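Local atomic coordinates of MutT/nudix family protein (Enterococcus faecalis, PDB entry 2FML), a protein that is of uncharacterised function but, as a Nudix-family protein carrying a winged-helix domain like that of the NrtR regulators, probably binds nucleotide-type ligands and DNA. Residues L46-K51 with Q55-L60; F215-A220 with N239-M244. All coordinates share one frame; numbering follows the deposited sequence.

Contact 1 (46-51 with 55-60) comes first along the chain and closes before contact 2 (215-220 with 239-244) opens. It lies in the mixed sheet of the Nudix domain, where strands 39-50 and 55-63 form a beta hairpin. Contact 2 joins helices 217-228 and 237-244 of the winged-helix domain, farther from the middle of the chain. The two centres are about 20 Å apart, yet the contacts meet: Lys51, at the hairpin's turn, forms a salt bridge from NZ to OE2 of Glu219 (3.0 Å), and Tyr49 and Leu56 rest on helix 217-228. That helix, part of the winged-helix domain, thus joins the probable DNA-binding module to the Nudix sheet.

Contact 1. Residues L46-K51 with Q55-L60; sequences LLCYNK and QLKVLL
The ring of Tyr49 lies obliquely beside strand 55-60, its CD1 3.6 Å from Gln55 O and 3.9 Å from Leu56 CD2. With CG anti to the backbone N (chi1 170°), the ring runs toward the turn, where its OH bonds Asp54, while Lys222 and Val223 of helix 217-228 pack against it. Leu47 lies on this same face of the sheet and meets Val58 obliquely, CD2 to CB 3.8 Å. The other face carries Cys48, Asn50, Gln55 and Lys57. Cys48 SG touches Lys57 CB at 3.8 Å, and the extended lysine chain passes Asn50 CB to form a salt bridge with Glu134, whose carboxylate also accepts from Asn50 ND2; the two side chains are thus held by one acid. Asn50 OD1 turns back to Ala53 N within the turn. The backbones are joined by paired bonds at Cys48-Lys57 and Asn50-Gln55. Asn50 N to Gln55 O is the shortest at 2.7 Å, though bent to 144°. At the far end Leu59 N bonds Leu46 O, the two leucine side chains lie side by side with their CD1 atoms 3.7 Å apart, and a water bridges Leu46 N and Leu59 O. Strands 123-131 and 143-154 continue the sheet on its two flanks, making this antiparallel beta hairpin an interior part of the mixed sheet of the Nudix fold.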
loop_
_atom_site.group_PDB
_atom_site.type_symbol
_atom_site.label_atom_id
_atom_site.label_comp_id
_atom_site.label_asym_id
_atom_site.label_seq_id
_atom_site.Cartn_x
_atom_site.Cartn_y
_atom_site.Cartn_z
ATOM N N LEU A 46 6.328 -0.021 14.785
ATOM C CA LEU A 46 7.750 0.116 15.076
ATOM C C LEU A 46 8.281 -1.178 15.644
ATOM O O LEU A 46 7.817 -1.642 16.666
ATOM C CB LEU A 46 8.017 1.258 16.086
ATOM C CG LEU A 46 7.645 2.675 15.670
ATOM C CD1 LEU A 46 8.012 3.593 16.822
ATOM C CD2 LEU A 46 8.462 3.061 14.461
ATOM N N LEU A 47 9.291 -1.726 14.962
ATOM C CA LEU A 47 9.892 -2.994 15.290
ATOM C C LEU A 47 11.350 -2.751 15.562
ATOM O O LEU A 47 12.032 -2.030 14.827
ATOM C CB LEU A 47 9.783 -3.940 14.103
ATOM C CG LEU A 47 8.407 -4.419 13.715
ATOM C CD1 LEU A 47 8.538 -5.410 12.572
ATOM C CD2 LEU A 47 7.644 -5.005 14.931
ATOM N N CYS A 48 11.838 -3.361 16.636
ATOM C CA CYS A 48 13.259 -3.332 16.931
ATOM C C CYS A 48 13.709 -4.751 17.289
ATOM O O CYS A 48 12.900 -5.687 17.331
ATOM C CB CYS A 48 13.555 -2.302 18.047
ATOM S SG CYS A 48 12.977 -2.733 19.684
ATOM N N TYR A 49 14.991 -4.905 17.592
ATOM C CA TYR A 49 15.450 -6.177 18.060
ATOM C C TYR A 49 16.513 -5.989 19.139
ATOM O O TYR A 49 17.499 -5.320 18.894
ATOM C CB TYR A 49 15.962 -6.956 16.854
ATOM C CG TYR A 49 16.718 -8.235 17.135
ATOM C CD1 TYR A 49 16.050 -9.451 17.320
ATOM C CD2 TYR A 49 18.121 -8.233 17.134
ATOM C CE1 TYR A 49 16.803 -10.629 17.544
ATOM C CE2 TYR A 49 18.848 -9.375 17.351
ATOM C CZ TYR A 49 18.199 -10.564 17.579
ATOM O OH TYR A 49 18.990 -11.668 17.776
ATOM N N ASN A 50 16.294 -6.555 20.334
ATOM C CA ASN A 50 17.339 -6.652 21.355
ATOM C C ASN A 50 18.319 -7.848 21.145
ATOM O O ASN A 50 17.888 -8.976 21.262
ATOM C CB ASN A 50 16.675 -6.739 22.745
ATOM C CG ASN A 50 17.664 -6.499 23.877
ATOM O OD1 ASN A 50 18.554 -7.324 24.154
ATOM N ND2 ASN A 50 17.538 -5.345 24.514
ATOM N N LYS A 51 19.614 -7.619 20.866
ATOM C CA LYS A 51 20.571 -8.729 20.565
ATOM C C LYS A 51 20.889 -9.638 21.742
ATOM O O LYS A 51 21.038 -10.848 21.583
ATOM C CB LYS A 51 21.942 -8.230 20.044
ATOM C CG LYS A 51 21.940 -7.486 18.705
ATOM C CD LYS A 51 22.830 -6.233 18.784
ATOM C CE LYS A 51 24.322 -6.550 18.768
ATOM N NZ LYS A 51 24.944 -6.446 17.403
ATOM N N GLN A 55 15.470 -10.744 21.173
ATOM C CA GLN A 55 14.048 -10.413 21.335
ATOM C C GLN A 55 13.658 -9.411 20.276
ATOM O O GLN A 55 14.243 -8.345 20.236
ATOM C CB GLN A 55 13.740 -9.838 22.737
ATOM C CG GLN A 55 12.968 -10.764 23.741
ATOM C CD GLN A 55 13.472 -10.666 25.272
ATOM O OE1 GLN A 55 13.632 -9.560 25.828
ATOM N NE2 GLN A 55 13.708 -11.842 25.923
ATOM N N LEU A 56 12.703 -9.780 19.412
ATOM C CA LEU A 56 11.977 -8.810 18.616
ATOM C C LEU A 56 11.030 -8.066 19.553
ATOM O O LEU A 56 10.435 -8.658 20.447
ATOM C CB LEU A 56 11.146 -9.468 17.536
ATOM C CG LEU A 56 11.775 -10.172 16.336
ATOM C CD1 LEU A 56 10.615 -10.800 15.501
ATOM C CD2 LEU A 56 12.592 -9.242 15.461
ATOM N N LYS A 57 10.912 -6.761 19.381
ATOM C CA LYS A 57 9.948 -6.006 20.169
ATOM C C LYS A 57 9.118 -5.116 19.240
ATOM O O LYS A 57 9.530 -4.800 18.126
ATOM C CB LYS A 57 10.633 -5.191 21.280
ATOM C CG LYS A 57 11.672 -5.920 22.092
ATOM C CD LYS A 57 11.782 -5.380 23.497
ATOM C CE LYS A 57 12.967 -5.996 24.215
ATOM N NZ LYS A 57 13.265 -5.471 25.603
ATOM N N VAL A 58 7.926 -4.744 19.698
ATOM C CA VAL A 58 7.047 -3.868 18.950
ATOM C C VAL A 58 6.508 -2.797 19.926
ATOM O O VAL A 58 6.226 -3.113 21.081
ATOM C CB VAL A 58 5.896 -4.668 18.280
ATOM C CG1 VAL A 58 5.055 -5.418 19.349
ATOM C CG2 VAL A 58 5.014 -3.707 17.371
ATOM N N LEU A 59 6.440 -1.541 19.488
ATOM C CA LEU A 59 6.018 -0.472 20.381
ATOM C C LEU A 59 4.472 -0.391 20.419
ATOM O O LEU A 59 3.840 -0.371 19.351
ATOM C CB LEU A 59 6.614 0.870 19.935
ATOM C CG LEU A 59 6.437 2.067 20.849
ATOM C CD1 LEU A 59 7.320 3.174 20.393
ATOM C CD2 LEU A 59 4.957 2.494 20.747
ATOM N N LEU A 60 3.904 -0.357 21.623
ATOM C CA LEU A 60 2.432 -0.206 21.827
ATOM C C LEU A 60 2.233 0.924 22.817
ATOM O O LEU A 60 3.101 1.189 23.621
ATOM C CB LEU A 60 1.774 -1.465 22.403
ATOM C CG LEU A 60 1.797 -2.741 21.573
ATOM C CD1 LEU A 60 1.008 -3.866 22.250
ATOM C CD2 LEU A 60 1.226 -2.470 20.132
HETATM O O HOH W 1 4.513 0.450 16.933
#

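Contact 2. Residues F215-A220 with N239-M244; sequences FTITEA and NFKKAM
Ile217 CG2 presses unusually close to the ring of Phe240, only 3.4 Å from CD2, in a contact made entirely of apolar groups. The methyl approaches the ring obliquely and also lies 3.9 Å from CE2. One helical turn along, Ala220 CB meets the outer end of the same ring, 3.7 Å from CE2 and scarcely farther from CZ, so the phenyl group spans residues i and i+3 on one side of helix 217-228. Phe240 reaches them because CG stands anti to the backbone N (chi1 -179°), which carries the ring out from its own helix. Met244, present as selenomethionine one turn further on, places CG 3.8 Å above the ring plane and over its centre, covering one face. Phe224 of helix 217-228 adds an edge-to-face ring contact, so groups from both helices restrict the ring's position. Beside it, Ile217 CG1 touches Lys241 CG at 3.9 Å, the two side chains crossing at about a right angle; beyond CG the extended lysine chain diverges from Ile217. Tyr265 packs on both of these residues. The helix that supplies Ile217 and Ala220 is fixed at its start by a capping box: Thr216 OG1 accepts from Glu219 N in a nearly straight bond (166°), and Glu219 OE1 accepts in return from Thr216 N at 3.1 Å, met from above the carboxylate plane. The other carboxylate oxygen, OE2, is engaged by the Nudix domain. The contact joins helices 217-228 and 237-244 through buried apolar side chains within the region assigned to the NrtR winged-helix family, of the helix-turn-helix class, which is consistent with a DNA-binding module.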
loop_
_atom_site.group_PDB
_atom_site.type_symbol
_atom_site.label_atom_id
_atom_site.label_comp_id
_atom_site.label_asym_id
_atom_site.label_seq_id
_atom_site.Cartn_x
_atom_site.Cartn_y
_atom_site.Cartn_z
ATOM N N PHE A 215 26.442 -6.218 10.818
ATOM C CA PHE A 215 25.994 -7.539 11.269
ATOM C C PHE A 215 26.760 -8.743 10.708
ATOM O O PHE A 215 27.134 -8.759 9.541
ATOM C CB PHE A 215 24.506 -7.716 10.957
ATOM C CG PHE A 215 24.102 -7.284 9.569
ATOM C CD1 PHE A 215 24.100 -8.185 8.516
ATOM C CD2 PHE A 215 23.656 -5.980 9.324
ATOM C CE1 PHE A 215 23.692 -7.786 7.231
ATOM C CE2 PHE A 215 23.250 -5.571 8.033
ATOM C CZ PHE A 215 23.269 -6.478 6.998
ATOM N N THR A 216 26.948 -9.757 11.553
ATOM C CA THR A 216 27.344 -11.088 11.104
ATOM C C THR A 216 26.198 -11.903 10.446
ATOM O O THR A 216 24.971 -11.604 10.605
ATOM C CB THR A 216 27.961 -11.942 12.263
ATOM O OG1 THR A 216 26.988 -12.115 13.296
ATOM C CG2 THR A 216 29.189 -11.284 12.850
ATOM N N ILE A 217 26.594 -12.942 9.711
ATOM C CA ILE A 217 25.637 -13.930 9.212
ATOM C C ILE A 217 24.826 -14.611 10.363
ATOM O O ILE A 217 23.634 -14.825 10.217
ATOM C CB ILE A 217 26.291 -14.941 8.223
ATOM C CG1 ILE A 217 26.968 -14.206 7.051
ATOM C CG2 ILE A 217 25.237 -15.892 7.671
ATOM C CD1 ILE A 217 26.060 -13.192 6.285
ATOM N N THR A 218 25.468 -14.904 11.504
ATOM C CA THR A 218 24.747 -15.407 12.699
ATOM C C THR A 218 23.659 -14.444 13.241
ATOM O O THR A 218 22.540 -14.874 13.560
ATOM C CB THR A 218 25.712 -15.863 13.836
ATOM O OG1 THR A 218 26.590 -16.872 13.326
ATOM C CG2 THR A 218 24.918 -16.463 15.024
ATOM N N GLU A 219 23.973 -13.159 13.357
ATOM C CA GLU A 219 22.933 -12.189 13.762
ATOM C C GLU A 219 21.770 -12.159 12.751
ATOM O O GLU A 219 20.601 -12.176 13.132
ATOM C CB GLU A 219 23.515 -10.778 13.981
ATOM C CG GLU A 219 24.538 -10.652 15.151
ATOM C CD GLU A 219 25.386 -9.350 15.108
ATOM O OE1 GLU A 219 25.427 -8.684 14.047
ATOM O OE2 GLU A 219 25.989 -8.978 16.144
ATOM N N ALA A 220 22.095 -12.114 11.461
ATOM C CA ALA A 220 21.077 -12.077 10.423
ATOM C C ALA A 220 20.239 -13.337 10.468
ATOM O O ALA A 220 19.031 -13.264 10.360
ATOM C CB ALA A 220 21.716 -11.902 9.032
ATOM N N ASN A 239 24.449 -21.998 3.471
ATOM C CA ASN A 239 23.392 -21.807 2.489
ATOM C C ASN A 239 22.803 -20.398 2.552
ATOM O O ASN A 239 22.401 -19.843 1.524
ATOM C CB ASN A 239 22.282 -22.840 2.710
ATOM C CG ASN A 239 22.572 -24.174 2.040
ATOM O OD1 ASN A 239 22.338 -24.347 0.844
ATOM N ND2 ASN A 239 23.060 -25.133 2.813
ATOM N N PHE A 240 22.721 -19.854 3.773
ATOM C CA PHE A 240 22.214 -18.501 4.030
ATOM C C PHE A 240 23.231 -17.460 3.542
ATOM O O PHE A 240 22.863 -16.492 2.848
ATOM C CB PHE A 240 21.901 -18.319 5.527
ATOM C CG PHE A 240 21.346 -16.959 5.886
ATOM C CD1 PHE A 240 19.977 -16.755 5.982
ATOM C CD2 PHE A 240 22.203 -15.884 6.144
ATOM C CE1 PHE A 240 19.463 -15.497 6.335
ATOM C CE2 PHE A 240 21.709 -14.625 6.480
ATOM C CZ PHE A 240 20.322 -14.434 6.577
ATOM N N LYS A 241 24.507 -17.671 3.882
ATOM C CA LYS A 241 25.593 -16.791 3.409
ATOM C C LYS A 241 25.555 -16.583 1.889
ATOM O O LYS A 241 25.712 -15.338 1.375
ATOM C CB LYS A 241 26.965 -17.321 3.831
ATOM C CG LYS A 241 28.030 -16.245 3.896
ATOM C CD LYS A 241 29.429 -16.851 3.896
ATOM C CE LYS A 241 30.443 -15.828 4.376
ATOM N NZ LYS A 241 31.821 -16.367 4.267
ATOM N N LYS A 242 25.282 -17.783 1.175
ATOM C CA LYS A 242 25.311 -17.719 -0.298
ATOM C C LYS A 242 24.074 -17.057 -0.914
ATOM O O LYS A 242 24.191 -16.227 -1.828
ATOM C CB LYS A 242 25.558 -19.107 -0.905
ATOM C CG LYS A 242 26.999 -19.326 -1.364
ATOM C CD LYS A 242 27.166 -18.914 -2.837
ATOM C CE LYS A 242 27.470 -17.421 -3.006
ATOM N NZ LYS A 242 28.836 -17.234 -3.587
ATOM N N ALA A 243 22.902 -17.426 -0.396
ATOM C CA ALA A 243 21.628 -16.910 -0.873
ATOM C C ALA A 243 21.417 -15.403 -0.630
ATOM O O ALA A 243 20.689 -14.754 -1.378
ATOM C CB ALA A 243 20.480 -17.711 -0.270
HETATM N N MSE A 244 22.067 -14.842 0.388
HETATM C CA MSE A 244 21.743 -13.489 0.838
HETATM C C MSE A 244 22.803 -12.420 0.606
HETATM O O MSE A 244 22.514 -11.222 0.778
HETATM C CB MSE A 244 21.439 -13.521 2.329
HETATM C CG MSE A 244 20.302 -14.420 2.701
HETATM SE SE MSE A 244 18.566 -13.878 1.926
HETATM C CE MSE A 244 17.670 -15.748 2.361
#